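Local coordinates for protein condensin complex subunit 3 (PDB 5OQR) that serves as a regulatory subunit of condensin, a complex required for converting interphase chromatin into condensed, mitotic-like chromosomes, at residues 365-370 with 402-407. Sequence-based numbering, arbitrary orientation.
Sequences QLLYIG and ISLHIE
Leu404 faces the helix that carries Leu367 and Tyr368, and its parts are shared between the two: CB lies 3.7 Å from Leu367 CD1, while the methyl groups go to the tyrosine. Leu404 CD1 sits 4.0 Å above the plane of the Tyr368 ring, displaced from the ring centre, and CD2 comes 3.9 Å from Tyr368 CE1. A branched leucine suits this place because its forked end puts one methyl over the ring face and the other beside CE1. Tyrosine offers a flat face to a methyl and a pi system to Arg315 of helix 308-324, its cation-pi partner; an alanine here would probably open a gap beside the methyls of Leu404 and leave Arg315 without that partner. The two segments run nearly parallel, at 23° with axes 10.0 Å apart, side-by-side packing in keeping with the alpha-solenoid of HEAT-repeat proteins; 402-407 lies in HEAT repeat 6. One position on, His405 leaves its helix pointing away from 365-370, but with CG anti to the carbonyl carbon (chi1 -86°) its imidazole comes back to where its face receives Leu367 CD1, a CH-pi contact 3.9 Å from the His405 centroid. Leucine at 367 supplies an apolar end for both neighbours. Histidine suits this buried site because both ring nitrogens are hydrogen-bonded, ND1 with Leu401 O and NE2 with Tyr347 OH, which fixes the ring's rotation.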
ATOM      1  N   GLN A 365     -20.716  18.022   6.789  1.00 26.42           N
ATOM      2  CA  GLN A 365     -20.241  18.606   5.539  1.00 30.51           C
ATOM      3  C   GLN A 365     -20.342  20.125   5.561  1.00 31.46           C
ATOM      4  O   GLN A 365     -19.447  20.819   5.065  1.00 30.77           O
ATOM      5  CB  GLN A 365     -21.030  18.031   4.361  1.00 33.77           C
ATOM      6  CG  GLN A 365     -20.943  16.519   4.230  1.00 29.85           C
ATOM      7  CD  GLN A 365     -19.526  16.001   4.388  1.00 31.85           C
ATOM      8  OE1 GLN A 365     -18.585  16.560   3.832  1.00 30.51           O
ATOM      9  NE2 GLN A 365     -19.367  14.937   5.165  1.00 34.10           N
ATOM     10  N   LEU A 366     -21.421  20.665   6.132  1.00 35.73           N
ATOM     11  CA  LEU A 366     -21.592  22.112   6.159  1.00 26.70           C
ATOM     12  C   LEU A 366     -20.553  22.774   7.054  1.00 27.02           C
ATOM     13  O   LEU A 366     -20.066  23.868   6.748  1.00 26.71           O
ATOM     14  CB  LEU A 366     -23.005  22.464   6.624  1.00 28.82           C
ATOM     15  CG  LEU A 366     -24.156  22.001   5.727  1.00 29.67           C
ATOM     16  CD1 LEU A 366     -25.485  22.428   6.321  1.00 28.41           C
ATOM     17  CD2 LEU A 366     -24.008  22.544   4.315  1.00 37.04           C
ATOM     18  N   LEU A 367     -20.202  22.131   8.166  1.00 24.98           N
ATOM     19  CA  LEU A 367     -19.152  22.668   9.023  1.00 23.66           C
ATOM     20  C   LEU A 367     -17.808  22.676   8.304  1.00 28.52           C
ATOM     21  O   LEU A 367     -17.011  23.605   8.477  1.00 26.94           O
ATOM     22  CB  LEU A 367     -19.068  21.855  10.313  1.00 25.78           C
ATOM     23  CG  LEU A 367     -20.255  22.007  11.263  1.00 27.36           C
ATOM     24  CD1 LEU A 367     -20.234  20.929  12.332  1.00 29.56           C
ATOM     25  CD2 LEU A 367     -20.245  23.385  11.899  1.00 29.65           C
ATOM     26  N   TYR A 368     -17.535  21.648   7.497  1.00 27.67           N
ATOM     27  CA  TYR A 368     -16.298  21.628   6.725  1.00 27.46           C
ATOM     28  C   TYR A 368     -16.249  22.786   5.741  1.00 28.43           C
ATOM     29  O   TYR A 368     -15.208  23.434   5.585  1.00 35.43           O
ATOM     30  CB  TYR A 368     -16.155  20.296   5.983  1.00 30.08           C
ATOM     31  CG  TYR A 368     -15.583  19.177   6.820  1.00 26.27           C
ATOM     32  CD1 TYR A 368     -14.397  19.341   7.518  1.00 26.32           C
ATOM     33  CD2 TYR A 368     -16.231  17.955   6.916  1.00 31.58           C
ATOM     34  CE1 TYR A 368     -13.870  18.323   8.284  1.00 27.56           C
ATOM     35  CE2 TYR A 368     -15.717  16.931   7.680  1.00 32.25           C
ATOM     36  CZ  TYR A 368     -14.534  17.120   8.362  1.00 36.24           C
ATOM     37  OH  TYR A 368     -14.013  16.104   9.127  1.00 48.27           O
ATOM     38  N   ILE A 369     -17.362  23.056   5.060  1.00 27.53           N
ATOM     39  CA  ILE A 369     -17.424  24.217   4.180  1.00 30.76           C
ATOM     40  C   ILE A 369     -17.174  25.490   4.973  1.00 31.30           C
ATOM     41  O   ILE A 369     -16.486  26.404   4.506  1.00 35.36           O
ATOM     42  CB  ILE A 369     -18.777  24.263   3.448  1.00 26.31           C
ATOM     43  CG1 ILE A 369     -18.950  23.017   2.578  1.00 31.10           C
ATOM     44  CG2 ILE A 369     -18.878  25.516   2.588  1.00 31.19           C
ATOM     45  CD1 ILE A 369     -20.356  22.808   2.075  1.00 30.90           C
ATOM     46  N   GLY A 370     -17.718  25.565   6.187  1.00 33.25           N
ATOM     47  CA  GLY A 370     -17.546  26.762   6.990  1.00 31.73           C
ATOM     48  C   GLY A 370     -16.123  26.937   7.478  1.00 29.33           C
ATOM     49  O   GLY A 370     -15.605  28.055   7.518  1.00 35.73           O
ATOM     50  N   ILE A 402     -19.392  17.619  17.936  1.00 31.50           N
ATOM     51  CA  ILE A 402     -18.886  18.539  18.953  1.00 33.11           C
ATOM     52  C   ILE A 402     -17.545  19.123  18.530  1.00 31.77           C
ATOM     53  O   ILE A 402     -17.306  20.329  18.665  1.00 29.70           O
ATOM     54  CB  ILE A 402     -18.786  17.822  20.314  1.00 38.81           C
ATOM     55  CG1 ILE A 402     -20.185  17.630  20.908  1.00 37.04           C
ATOM     56  CG2 ILE A 402     -17.888  18.606  21.282  1.00 30.85           C
ATOM     57  CD1 ILE A 402     -20.216  16.824  22.190  1.00 48.95           C
ATOM     58  N   SER A 403     -16.646  18.280  18.019  1.00 39.40           N
ATOM     59  CA  SER A 403     -15.300  18.740  17.697  1.00 31.81           C
ATOM     60  C   SER A 403     -15.326  19.785  16.591  1.00 28.74           C
ATOM     61  O   SER A 403     -14.697  20.842  16.705  1.00 29.41           O
ATOM     62  CB  SER A 403     -14.430  17.551  17.296  1.00 41.08           C
ATOM     63  OG  SER A 403     -14.487  16.533  18.278  1.00 55.15           O
ATOM     64  N   LEU A 404     -16.045  19.503  15.504  1.00 27.75           N
ATOM     65  CA  LEU A 404     -16.116  20.455  14.402  1.00 29.70           C
ATOM     66  C   LEU A 404     -16.797  21.752  14.817  1.00 30.06           C
ATOM     67  O   LEU A 404     -16.429  22.827  14.331  1.00 25.41           O
ATOM     68  CB  LEU A 404     -16.844  19.825  13.217  1.00 29.68           C
ATOM     69  CG  LEU A 404     -16.117  18.669  12.526  1.00 31.90           C
ATOM     70  CD1 LEU A 404     -16.991  18.078  11.436  1.00 38.66           C
ATOM     71  CD2 LEU A 404     -14.787  19.120  11.945  1.00 37.56           C
ATOM     72  N   HIS A 405     -17.788  21.677  15.707  1.00 30.10           N
ATOM     73  CA  HIS A 405     -18.426  22.891  16.204  1.00 27.04           C
ATOM     74  C   HIS A 405     -17.435  23.752  16.972  1.00 26.93           C
ATOM     75  O   HIS A 405     -17.328  24.959  16.738  1.00 28.82           O
ATOM     76  CB  HIS A 405     -19.617  22.536  17.093  1.00 32.06           C
ATOM     77  CG  HIS A 405     -20.887  22.311  16.338  1.00 31.66           C
ATOM     78  ND1 HIS A 405     -21.304  21.062  15.933  1.00 31.15           N
ATOM     79  CD2 HIS A 405     -21.831  23.179  15.908  1.00 32.70           C
ATOM     80  CE1 HIS A 405     -22.451  21.169  15.290  1.00 33.87           C
ATOM     81  NE2 HIS A 405     -22.792  22.444  15.259  1.00 29.83           N
ATOM     82  N   ILE A 406     -16.703  23.142  17.904  1.00 25.99           N
ATOM     83  CA  ILE A 406     -15.752  23.889  18.716  1.00 27.41           C
ATOM     84  C   ILE A 406     -14.554  24.326  17.883  1.00 29.66           C
ATOM     85  O   ILE A 406     -13.963  25.380  18.140  1.00 31.19           O
ATOM     86  CB  ILE A 406     -15.335  23.044  19.931  1.00 27.61           C
ATOM     87  CG1 ILE A 406     -16.548  22.835  20.844  1.00 25.97           C
ATOM     88  CG2 ILE A 406     -14.182  23.708  20.687  1.00 30.67           C
ATOM     89  CD1 ILE A 406     -16.312  21.915  22.021  1.00 28.53           C
ATOM     90  N   GLU A 407     -14.174  23.534  16.880  1.00 31.29           N
ATOM     91  CA  GLU A 407     -13.093  23.940  15.989  1.00 30.43           C
ATOM     92  C   GLU A 407     -13.500  25.147  15.153  1.00 29.49           C
ATOM     93  O   GLU A 407     -12.713  26.084  14.978  1.00 27.47           O
ATOM     94  CB  GLU A 407     -12.698  22.768  15.092  1.00 32.91           C
ATOM     95  CG  GLU A 407     -11.603  23.080  14.091  1.00 39.31           C
ATOM     96  CD  GLU A 407     -11.234  21.876  13.244  1.00 53.08           C
ATOM     97  OE1 GLU A 407     -11.721  20.764  13.542  1.00 46.12           O
ATOM     98  OE2 GLU A 407     -10.459  22.042  12.278  1.00 51.54           O
TER